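Local coordinates for putative rhamnosidase (Streptomyces avermitilis, PDB 3W5M), which hydrolyses terminal alpha-L-rhamnose from plant glycosides such as naringin, rutin and hesperidin and from gum arabic, and binds L-rhamnose through a separate calcium-dependent module, at residues 125-136 and 294-305; 169-179 and 202-212. All blocks are in the same frame, centred on the assembly; numbering follows the deposited sequence.

Contact 1: 125-136 and 294-305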
loop_
_atom_site.group_PDB
_atom_site.type_symbol
_atom_site.label_atom_id
_atom_site.label_comp_id
_atom_site.label_asym_id
_atom_site.label_seq_id
_atom_site.Cartn_x
_atom_site.Cartn_y
_atom_site.Cartn_z
ATOM N N ALA A 125 -10.234 -12.459 20.997
ATOM C CA ALA A 125 -9.644 -13.295 22.049
ATOM C C ALA A 125 -9.792 -12.559 23.397
ATOM O O ALA A 125 -9.827 -11.322 23.414
ATOM C CB ALA A 125 -8.179 -13.565 21.752
ATOM N N PRO A 126 -9.896 -13.307 24.519
ATOM C CA PRO A 126 -10.090 -12.668 25.829
ATOM C C PRO A 126 -8.835 -11.942 26.335
ATOM O O PRO A 126 -7.751 -12.106 25.749
ATOM C CB PRO A 126 -10.454 -13.859 26.725
ATOM C CG PRO A 126 -9.689 -14.989 26.118
ATOM C CD PRO A 126 -9.834 -14.779 24.643
ATOM N N ALA A 127 -8.984 -11.162 27.409
ATOM C CA ALA A 127 -7.932 -10.268 27.921
ATOM C C ALA A 127 -6.561 -10.919 28.201
ATOM O O ALA A 127 -5.532 -10.314 27.896
ATOM C CB ALA A 127 -8.425 -9.488 29.144
ATOM N N PRO A 128 -6.541 -12.145 28.763
ATOM C CA PRO A 128 -5.256 -12.814 28.985
ATOM C C PRO A 128 -4.432 -13.035 27.691
ATOM O O PRO A 128 -3.209 -13.206 27.756
ATOM C CB PRO A 128 -5.666 -14.172 29.586
ATOM C CG PRO A 128 -7.007 -13.955 30.193
ATOM C CD PRO A 128 -7.670 -12.853 29.410
ATOM N N LEU A 129 -5.098 -13.034 26.534
ATOM C CA LEU A 129 -4.446 -13.303 25.244
ATOM C C LEU A 129 -4.171 -12.027 24.420
ATOM O O LEU A 129 -3.303 -12.020 23.550
ATOM C CB LEU A 129 -5.257 -14.331 24.429
ATOM C CG LEU A 129 -5.486 -15.721 25.052
ATOM C CD1 LEU A 129 -6.274 -16.617 24.083
ATOM C CD2 LEU A 129 -4.173 -16.386 25.458
ATOM N N THR A 130 -4.904 -10.957 24.705
ATOM C CA THR A 130 -4.792 -9.741 23.903
ATOM C C THR A 130 -4.164 -8.578 24.675
ATOM O O THR A 130 -3.891 -7.525 24.093
ATOM C CB THR A 130 -6.158 -9.270 23.394
ATOM O OG1 THR A 130 -7.039 -9.038 24.506
ATOM C CG2 THR A 130 -6.762 -10.290 22.449
ATOM N N GLU A 131 -3.997 -8.730 25.986
ATOM C CA GLU A 131 -3.325 -7.687 26.753
ATOM C C GLU A 131 -1.998 -8.186 27.279
ATOM O O GLU A 131 -1.895 -9.309 27.759
ATOM C CB GLU A 131 -4.187 -7.190 27.908
ATOM C CG GLU A 131 -4.967 -5.935 27.570
ATOM C CD GLU A 131 -6.216 -6.238 26.771
ATOM O OE1 GLU A 131 -7.262 -6.521 27.401
ATOM O OE2 GLU A 131 -6.153 -6.174 25.515
ATOM N N ALA A 132 -0.985 -7.337 27.197
ATOM C CA ALA A 132 0.289 -7.630 27.831
ATOM C C ALA A 132 0.071 -7.653 29.336
ATOM O O ALA A 132 -0.841 -6.965 29.842
ATOM C CB ALA A 132 1.322 -6.575 27.455
ATOM N N PRO A 133 0.880 -8.461 30.057
ATOM C CA PRO A 133 0.980 -8.347 31.513
ATOM C C PRO A 133 1.044 -6.856 31.843
ATOM O O PRO A 133 1.827 -6.153 31.231
ATOM C CB PRO A 133 2.330 -9.007 31.796
ATOM C CG PRO A 133 2.424 -10.083 30.754
ATOM C CD PRO A 133 1.748 -9.539 29.525
ATOM N N SER A 134 0.189 -6.374 32.746
ATOM C CA SER A 134 0.051 -4.935 32.970
ATOM C C SER A 134 0.718 -4.435 34.265
ATOM O O SER A 134 1.093 -5.211 35.138
ATOM C CB SER A 134 -1.422 -4.550 33.010
ATOM O OG SER A 134 -1.940 -4.713 34.311
ATOM N N LEU A 135 0.816 -3.124 34.383
ATOM C CA LEU A 135 1.485 -2.499 35.518
ATOM C C LEU A 135 0.524 -2.160 36.655
ATOM O O LEU A 135 0.934 -1.616 37.687
ATOM C CB LEU A 135 2.209 -1.244 35.035
ATOM C CG LEU A 135 3.336 -1.529 34.038
ATOM C CD1 LEU A 135 3.818 -0.190 33.512
ATOM C CD2 LEU A 135 4.474 -2.302 34.728
ATOM N N GLU A 136 -0.754 -2.494 36.469
ATOM C CA GLU A 136 -1.809 -2.221 37.446
ATOM C C GLU A 136 -1.529 -2.946 38.757
ATOM O O GLU A 136 -1.122 -4.107 38.771
ATOM C CB GLU A 136 -3.174 -2.643 36.888
ATOM C CG GLU A 136 -3.467 -1.996 35.547
ATOM C CD GLU A 136 -4.927 -2.057 35.123
ATOM O OE1 GLU A 136 -5.829 -2.105 35.994
ATOM O OE2 GLU A 136 -5.168 -2.037 33.897
ATOM N N ARG A 294 -1.885 6.304 32.728
ATOM C CA ARG A 294 -2.235 4.884 32.724
ATOM C C ARG A 294 -1.391 4.083 31.731
ATOM O O ARG A 294 -1.917 3.401 30.842
ATOM C CB ARG A 294 -3.738 4.709 32.471
ATOM C CG ARG A 294 -4.615 5.393 33.511
ATOM C CD ARG A 294 -6.105 5.102 33.300
ATOM N NE ARG A 294 -6.425 3.675 33.446
ATOM C CZ ARG A 294 -6.857 3.087 34.565
ATOM N NH1 ARG A 294 -7.043 3.780 35.681
ATOM N NH2 ARG A 294 -7.106 1.785 34.576
ATOM N N VAL A 295 -0.076 4.135 31.925
ATOM C CA VAL A 295 0.896 3.525 31.037
ATOM C C VAL A 295 0.723 2.002 30.973
ATOM O O VAL A 295 0.582 1.355 32.000
ATOM C CB VAL A 295 2.325 3.917 31.498
ATOM C CG1 VAL A 295 3.354 2.928 31.030
ATOM C CG2 VAL A 295 2.675 5.307 30.994
ATOM N N ALA A 296 0.704 1.439 29.762
ATOM C CA ALA A 296 0.583 -0.020 29.583
ATOM C C ALA A 296 1.504 -0.560 28.499
ATOM O O ALA A 296 1.679 0.073 27.458
ATOM C CB ALA A 296 -0.860 -0.430 29.275
ATOM N N PRO A 297 2.082 -1.752 28.721
ATOM C CA PRO A 297 2.848 -2.407 27.661
ATOM C C PRO A 297 1.889 -2.770 26.527
ATOM O O PRO A 297 0.698 -2.975 26.772
ATOM C CB PRO A 297 3.363 -3.704 28.318
ATOM C CG PRO A 297 3.024 -3.617 29.763
ATOM C CD PRO A 297 1.984 -2.553 29.953
ATOM N N VAL A 298 2.402 -2.813 25.307
ATOM C CA VAL A 298 1.615 -3.149 24.118
ATOM C C VAL A 298 1.796 -4.638 23.786
ATOM O O VAL A 298 2.906 -5.121 23.742
ATOM C CB VAL A 298 2.048 -2.284 22.925
ATOM C CG1 VAL A 298 1.329 -2.723 21.643
ATOM C CG2 VAL A 298 1.771 -0.814 23.220
ATOM N N ALA A 299 0.710 -5.363 23.581
ATOM C CA ALA A 299 0.834 -6.746 23.134
ATOM C C ALA A 299 0.281 -6.783 21.711
ATOM O O ALA A 299 -0.681 -6.102 21.397
ATOM C CB ALA A 299 0.066 -7.695 24.049
ATOM N N SER A 300 0.909 -7.551 20.843
ATOM C CA SER A 300 0.492 -7.584 19.464
ATOM C C SER A 300 0.366 -9.013 18.952
ATOM O O SER A 300 0.715 -9.271 17.821
ATOM C CB SER A 300 1.513 -6.819 18.618
ATOM O OG SER A 300 1.528 -5.440 18.967
ATOM N N ALA A 301 -0.149 -9.937 19.764
ATOM C CA ALA A 301 -0.187 -11.330 19.321
ATOM C C ALA A 301 -1.230 -11.489 18.212
ATOM O O ALA A 301 -2.154 -10.667 18.120
ATOM C CB ALA A 301 -0.510 -12.250 20.492
ATOM N N ALA A 302 -1.037 -12.491 17.344
ATOM C CA ALA A 302 -2.059 -12.953 16.383
ATOM C C ALA A 302 -2.604 -14.209 16.968
ATOM O O ALA A 302 -2.013 -15.285 16.794
ATOM C CB ALA A 302 -1.475 -13.251 15.025
ATOM N N ASN A 303 -3.688 -14.082 17.718
ATOM C CA ASN A 303 -4.262 -15.262 18.410
ATOM C C ASN A 303 -5.025 -16.207 17.519
ATOM O O ASN A 303 -5.446 -15.845 16.435
ATOM C CB ASN A 303 -5.163 -14.806 19.565
ATOM C CG ASN A 303 -4.382 -14.164 20.703
ATOM O OD1 ASN A 303 -3.590 -14.804 21.369
ATOM N ND2 ASN A 303 -4.601 -12.881 20.921
ATOM N N GLN A 304 -5.207 -17.447 17.978
ATOM C CA GLN A 304 -6.017 -18.425 17.291
ATOM C C GLN A 304 -7.451 -18.487 17.827
ATOM O O GLN A 304 -7.654 -18.525 19.031
ATOM C CB GLN A 304 -5.366 -19.799 17.451
ATOM C CG GLN A 304 -3.974 -19.860 16.806
ATOM C CD GLN A 304 -3.305 -21.216 16.994
ATOM O OE1 GLN A 304 -3.644 -21.990 17.918
ATOM N NE2 GLN A 304 -2.313 -21.493 16.158
ATOM N N LEU A 305 -8.425 -18.475 16.924
ATOM C CA LEU A 305 -9.850 -18.579 17.289
ATOM C C LEU A 305 -10.457 -19.734 16.512
ATOM O O LEU A 305 -10.109 -19.954 15.356
ATOM C CB LEU A 305 -10.573 -17.261 17.000
ATOM C CG LEU A 305 -10.363 -16.082 17.959
ATOM C CD1 LEU A 305 -8.959 -15.516 17.969
ATOM C CD2 LEU A 305 -11.308 -14.966 17.489
HETATM O O HOH W 1 -1.704 -9.657 22.178
HETATM O O HOH W 2 -0.929 -4.218 29.431
HETATM O O HOH W 3 -1.373 -4.840 26.313
HETATM O O HOH W 4 -0.418 -1.285 32.661
#
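Asn303 and Leu129 make the one direct hydrogen bond: Asn303 ND2 donates to Leu129 O at 3.1 Å, with the carbonyl oxygen almost in the plane of the Asn303 amide. The donor stands well above the carbonyl plane. Asn303 CG lies anti to its own carbonyl carbon (chi1 -68°), which swings the amide under helix 127-130, where OD1 sits 3.5 Å from Leu129 CB and ND2 brushes Thr130 CG2.

Water carries the other polar links. One molecule joins Leu129 O to Ala301 N; a second accepts from Ala132 N at 2.7 Å and donates to Pro297 O; a third accepts from Leu135 N and donates to Val295 O; a fourth donates to Ala132 O and only weakly to Pro297 O.

Ala132 CB rests between Pro297 CB, 3.6 Å away, and Ala299 CB, 3.8 Å away, while Leu135 CD1 runs alongside Val295 CG1. Pro297 CG comes to 3.2 Å from Pro133 O, a buried oxygen with no polar partner in the model. Glu136 OE1 and Arg294 NH2, 4.3 Å apart, are too distant to pair directly, though their charges probably attract. Glu131 OE2 accepts from Thr130 OG1 and forms a salt bridge with Arg396.

With a single direct bond, four bridging waters and no backbone pairing, the two segments at the probable boundaries of the CBM67 module run together as a partly hydrated seam rather than as a sheet.

Contact 2: 169-179 and 202-212. With CA (calcium ion), chain B.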
loop_
_atom_site.group_PDB
_atom_site.type_symbol
_atom_site.label_atom_id
_atom_site.label_comp_id
_atom_site.label_asym_id
_atom_site.label_seq_id
_atom_site.Cartn_x
_atom_site.Cartn_y
_atom_site.Cartn_z
ATOM N N ILE A 169 7.137 -23.242 39.170
ATOM C CA ILE A 169 6.944 -22.121 38.284
ATOM C C ILE A 169 6.954 -22.634 36.848
ATOM O O ILE A 169 7.927 -23.263 36.423
ATOM C CB ILE A 169 8.064 -21.074 38.475
ATOM C CG1 ILE A 169 7.906 -20.361 39.816
ATOM C CG2 ILE A 169 8.066 -20.067 37.331
ATOM C CD1 ILE A 169 9.145 -19.594 40.261
ATOM N N THR A 170 5.884 -22.366 36.104
ATOM C CA THR A 170 5.841 -22.735 34.679
ATOM C C THR A 170 6.097 -21.550 33.726
ATOM O O THR A 170 6.379 -21.748 32.548
ATOM C CB THR A 170 4.515 -23.432 34.296
ATOM O OG1 THR A 170 3.411 -22.579 34.616
ATOM C CG2 THR A 170 4.347 -24.753 35.055
ATOM N N GLY A 171 6.000 -20.324 34.233
ATOM C CA GLY A 171 6.183 -19.139 33.381
ATOM C C GLY A 171 6.509 -17.918 34.217
ATOM O O GLY A 171 6.089 -17.835 35.375
ATOM N N ALA A 172 7.277 -16.986 33.647
ATOM C CA ALA A 172 7.644 -15.764 34.366
ATOM C C ALA A 172 7.818 -14.636 33.378
ATOM O O ALA A 172 8.512 -14.785 32.371
ATOM C CB ALA A 172 8.922 -15.960 35.180
ATOM N N THR A 173 7.181 -13.504 33.653
ATOM C CA THR A 173 7.341 -12.322 32.792
ATOM C C THR A 173 7.610 -11.101 33.639
ATOM O O THR A 173 7.114 -10.997 34.770
ATOM C CB THR A 173 6.104 -12.021 31.925
ATOM O OG1 THR A 173 4.973 -11.742 32.787
ATOM C CG2 THR A 173 5.798 -13.189 30.966
ATOM N N LEU A 174 8.418 -10.202 33.093
ATOM C CA LEU A 174 8.692 -8.926 33.737
ATOM C C LEU A 174 8.231 -7.792 32.837
ATOM O O LEU A 174 8.660 -7.706 31.689
ATOM C CB LEU A 174 10.193 -8.786 34.035
ATOM C CG LEU A 174 10.616 -7.447 34.656
ATOM C CD1 LEU A 174 10.069 -7.289 36.065
ATOM C CD2 LEU A 174 12.142 -7.299 34.654
ATOM N N ALA A 175 7.346 -6.935 33.350
ATOM C CA ALA A 175 6.969 -5.712 32.637
ATOM C C ALA A 175 7.625 -4.569 33.431
ATOM O O ALA A 175 7.580 -4.562 34.653
ATOM C CB ALA A 175 5.458 -5.542 32.628
ATOM N N ILE A 176 8.263 -3.644 32.733
ATOM C CA ILE A 176 9.083 -2.637 33.418
ATOM C C ILE A 176 9.144 -1.370 32.561
ATOM O O ILE A 176 9.207 -1.426 31.330
ATOM C CB ILE A 176 10.487 -3.197 33.752
ATOM C CG1 ILE A 176 11.356 -2.181 34.523
ATOM C CG2 ILE A 176 11.204 -3.628 32.477
ATOM C CD1 ILE A 176 12.497 -2.790 35.318
ATOM N N SER A 177 9.079 -0.223 33.221
ATOM C CA SER A 177 9.255 1.038 32.551
ATOM C C SER A 177 10.003 1.990 33.488
ATOM O O SER A 177 9.916 1.830 34.705
ATOM C CB SER A 177 7.873 1.619 32.236
ATOM O OG SER A 177 7.998 2.747 31.382
ATOM N N ALA A 178 10.724 2.974 32.942
ATOM C CA ALA A 178 11.324 3.982 33.830
ATOM C C ALA A 178 11.331 5.335 33.173
ATOM O O ALA A 178 11.499 5.434 31.965
ATOM C CB ALA A 178 12.749 3.602 34.228
ATOM N N ASP A 179 11.144 6.353 33.996
ATOM C CA ASP A 179 11.460 7.726 33.653
ATOM C C ASP A 179 12.826 8.015 34.315
ATOM O O ASP A 179 12.861 8.302 35.515
ATOM C CB ASP A 179 10.370 8.613 34.273
ATOM C CG ASP A 179 10.532 10.096 33.910
ATOM O OD1 ASP A 179 11.638 10.477 33.528
ATOM O OD2 ASP A 179 9.574 10.869 34.056
ATOM N N GLY A 202 10.772 7.141 26.768
ATOM C CA GLY A 202 10.625 5.701 26.878
ATOM C C GLY A 202 9.736 5.206 27.994
ATOM O O GLY A 202 9.234 4.082 27.924
ATOM N N TRP A 203 9.510 6.033 29.017
ATOM C CA TRP A 203 8.623 5.642 30.123
ATOM C C TRP A 203 7.202 5.358 29.646
ATOM O O TRP A 203 6.450 4.628 30.307
ATOM C CB TRP A 203 8.615 6.693 31.225
ATOM C CG TRP A 203 8.214 8.062 30.767
ATOM C CD1 TRP A 203 9.035 9.088 30.413
ATOM C CD2 TRP A 203 6.872 8.551 30.643
ATOM N NE1 TRP A 203 8.280 10.197 30.058
ATOM C CE2 TRP A 203 6.950 9.894 30.204
ATOM C CE3 TRP A 203 5.611 7.985 30.874
ATOM C CZ2 TRP A 203 5.810 10.678 29.987
ATOM C CZ3 TRP A 203 4.482 8.763 30.654
ATOM C CH2 TRP A 203 4.589 10.097 30.225
ATOM N N ARG A 204 6.834 5.965 28.508
ATOM C CA ARG A 204 5.540 5.719 27.860
ATOM C C ARG A 204 5.374 4.322 27.317
ATOM O O ARG A 204 4.236 3.889 27.066
ATOM C CB ARG A 204 5.348 6.678 26.694
ATOM C CG ARG A 204 5.267 8.137 27.095
ATOM C CD ARG A 204 4.926 8.976 25.874
ATOM N NE ARG A 204 5.073 10.395 26.157
ATOM C CZ ARG A 204 4.157 11.144 26.759
ATOM N NH1 ARG A 204 2.996 10.618 27.147
ATOM N NH2 ARG A 204 4.412 12.428 26.967
ATOM N N ARG A 205 6.489 3.622 27.110
ATOM C CA ARG A 205 6.472 2.345 26.382
ATOM C C ARG A 205 7.150 1.255 27.186
ATOM O O ARG A 205 8.308 0.912 26.921
ATOM C CB ARG A 205 7.089 2.467 24.971
ATOM C CG ARG A 205 6.287 3.388 24.042
ATOM C CD ARG A 205 6.995 3.728 22.742
ATOM N NE ARG A 205 8.296 4.353 22.955
ATOM C CZ ARG A 205 8.498 5.654 23.144
ATOM N NH1 ARG A 205 7.477 6.508 23.151
ATOM N NH2 ARG A 205 9.736 6.102 23.338
ATOM N N PRO A 206 6.445 0.735 28.205
ATOM C CA PRO A 206 6.975 -0.379 29.004
ATOM C C PRO A 206 7.372 -1.577 28.151
ATOM O O PRO A 206 6.697 -1.886 27.175
ATOM C CB PRO A 206 5.794 -0.770 29.909
ATOM C CG PRO A 206 4.922 0.417 29.946
ATOM C CD PRO A 206 5.117 1.170 28.661
ATOM N N ALA A 207 8.458 -2.236 28.527
ATOM C CA ALA A 207 8.890 -3.487 27.904
ATOM C C ALA A 207 8.350 -4.666 28.702
ATOM O O ALA A 207 8.230 -4.606 29.949
ATOM C CB ALA A 207 10.400 -3.551 27.843
ATOM N N VAL A 208 8.033 -5.744 27.984
ATOM C CA VAL A 208 7.667 -7.008 28.604
ATOM C C VAL A 208 8.708 -8.062 28.198
ATOM O O VAL A 208 8.950 -8.260 27.017
ATOM C CB VAL A 208 6.249 -7.468 28.185
ATOM C CG1 VAL A 208 5.891 -8.800 28.848
ATOM C CG2 VAL A 208 5.228 -6.426 28.592
ATOM N N ILE A 209 9.313 -8.721 29.183
ATOM C CA ILE A 209 10.447 -9.637 28.951
ATOM C C ILE A 209 10.111 -10.990 29.566
ATOM O O ILE A 209 9.687 -11.051 30.712
ATOM C CB ILE A 209 11.757 -9.142 29.622
ATOM C CG1 ILE A 209 12.088 -7.692 29.238
ATOM C CG2 ILE A 209 12.939 -10.061 29.261
ATOM C CD1 ILE A 209 11.730 -6.686 30.317
ATOM N N ASP A 210 10.284 -12.073 28.812
ATOM C CA ASP A 210 10.186 -13.398 29.417
ATOM C C ASP A 210 11.456 -13.649 30.233
ATOM O O ASP A 210 12.543 -13.522 29.706
ATOM C CB ASP A 210 9.998 -14.498 28.355
ATOM C CG ASP A 210 9.667 -15.864 28.978
ATOM O OD1 ASP A 210 10.489 -16.396 29.759
ATOM O OD2 ASP A 210 8.571 -16.405 28.709
ATOM N N VAL A 211 11.306 -14.020 31.508
ATOM C CA VAL A 211 12.445 -14.220 32.423
ATOM C C VAL A 211 12.456 -15.605 33.066
ATOM O O VAL A 211 13.117 -15.815 34.088
ATOM C CB VAL A 211 12.500 -13.142 33.553
ATOM C CG1 VAL A 211 12.828 -11.776 32.968
ATOM C CG2 VAL A 211 11.189 -13.086 34.337
ATOM N N LEU A 212 11.732 -16.549 32.473
ATOM C CA LEU A 212 11.702 -17.905 33.016
ATOM C C LEU A 212 13.118 -18.505 33.146
ATOM O O LEU A 212 13.395 -19.220 34.122
ATOM C CB LEU A 212 10.778 -18.808 32.197
ATOM C CG LEU A 212 10.640 -20.282 32.622
ATOM C CD1 LEU A 212 9.937 -20.406 33.958
ATOM C CD2 LEU A 212 9.887 -21.067 31.552
HETATM CA CA CA B . 12.824 12.446 34.009
HETATM O O HOH W 5 7.391 -17.628 30.717
HETATM O O HOH W 6 10.720 2.454 29.809
HETATM O O HOH W 7 10.443 13.274 33.270
HETATM O O HOH W 8 13.182 14.822 34.255
HETATM O O HOH W 9 12.540 13.451 31.637
#
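Ser177 OG donates to Trp203 O at 2.7 Å, reaching the carbonyl from well off its axis; OG stands anti to the Ser177 backbone N (chi1 -170°), and the bond pins the 3-10 turn 202-204 to the strand. Two residues on, at the end of strand 171-179, Asp179 OD1 binds the calcium ion at 2.4 Å. Three waters, Asn180, Asn228 and Pro233 O complete the site. Asp179 OD2 accepts from one of those waters and from Trp292 NE1, so both carboxylate oxygens are held and the group's rotation is fixed.

In the other direction, strands 171-179 and 207-210 run antiparallel. Leu174 with Ile209 and Ile176 with Ala207 are hydrogen-bonded pairs, Leu174 N to Ile209 O measuring 2.8 Å; Thr173 with Asp210 and Ala175 with Val208 are non-hydrogen-bonded. Val211 N to Ala172 O closes the far end. There Asp210 OD1 takes the N-H of Leu212 in an Asx turn, and OD2 receives a water that also accepts from Ala172 N.

Side chains follow the alternation. Ile176 CG2 meets Ile209 CD1 at 3.8 Å on the face that Leu174 shares, and this face packs on strands 181-186 and 189-193. Ala175 CB touches Val208 CG2 on the other. The Trp203 indole lies beside the Asp179 carboxylate, their planes 16° apart, with OD2 over one ring face; Arg204 CG also lies against an indole face, 3.6 Å above the plane.

Asp179 and Trp203 both bind L-rhamnose in this protein. A sugar and calcium site at the end of inner strand 171-179 of a beta-sandwich, with Trp203 on the turn just before edge strand 207-210, is the layout of the CBM67 module.

The centres of the two contacts lie about 13 Å apart, and they touch directly: Pro297 CB packs on Val208 CG2 at 3.3 Å, Val295 on Pro206, and Pro133 on Thr173. Along the chain, 125-136 comes first, then 169-179, 202-212 and finally 294-305, so contact 1 closes the segment that holds contact 2. Contact 2 belongs to the four-stranded sheet with 235-244 and 247-252. Contact 1 leads from that module to strand 303-311 of the neighbouring seven-stranded sheet. The seam of contact 1 thus rests against edge strand 207-210, joining the rhamnose-binding CBM67 to the body of the enzyme, with the calcium ion at the Asp179 end of strand 171-179.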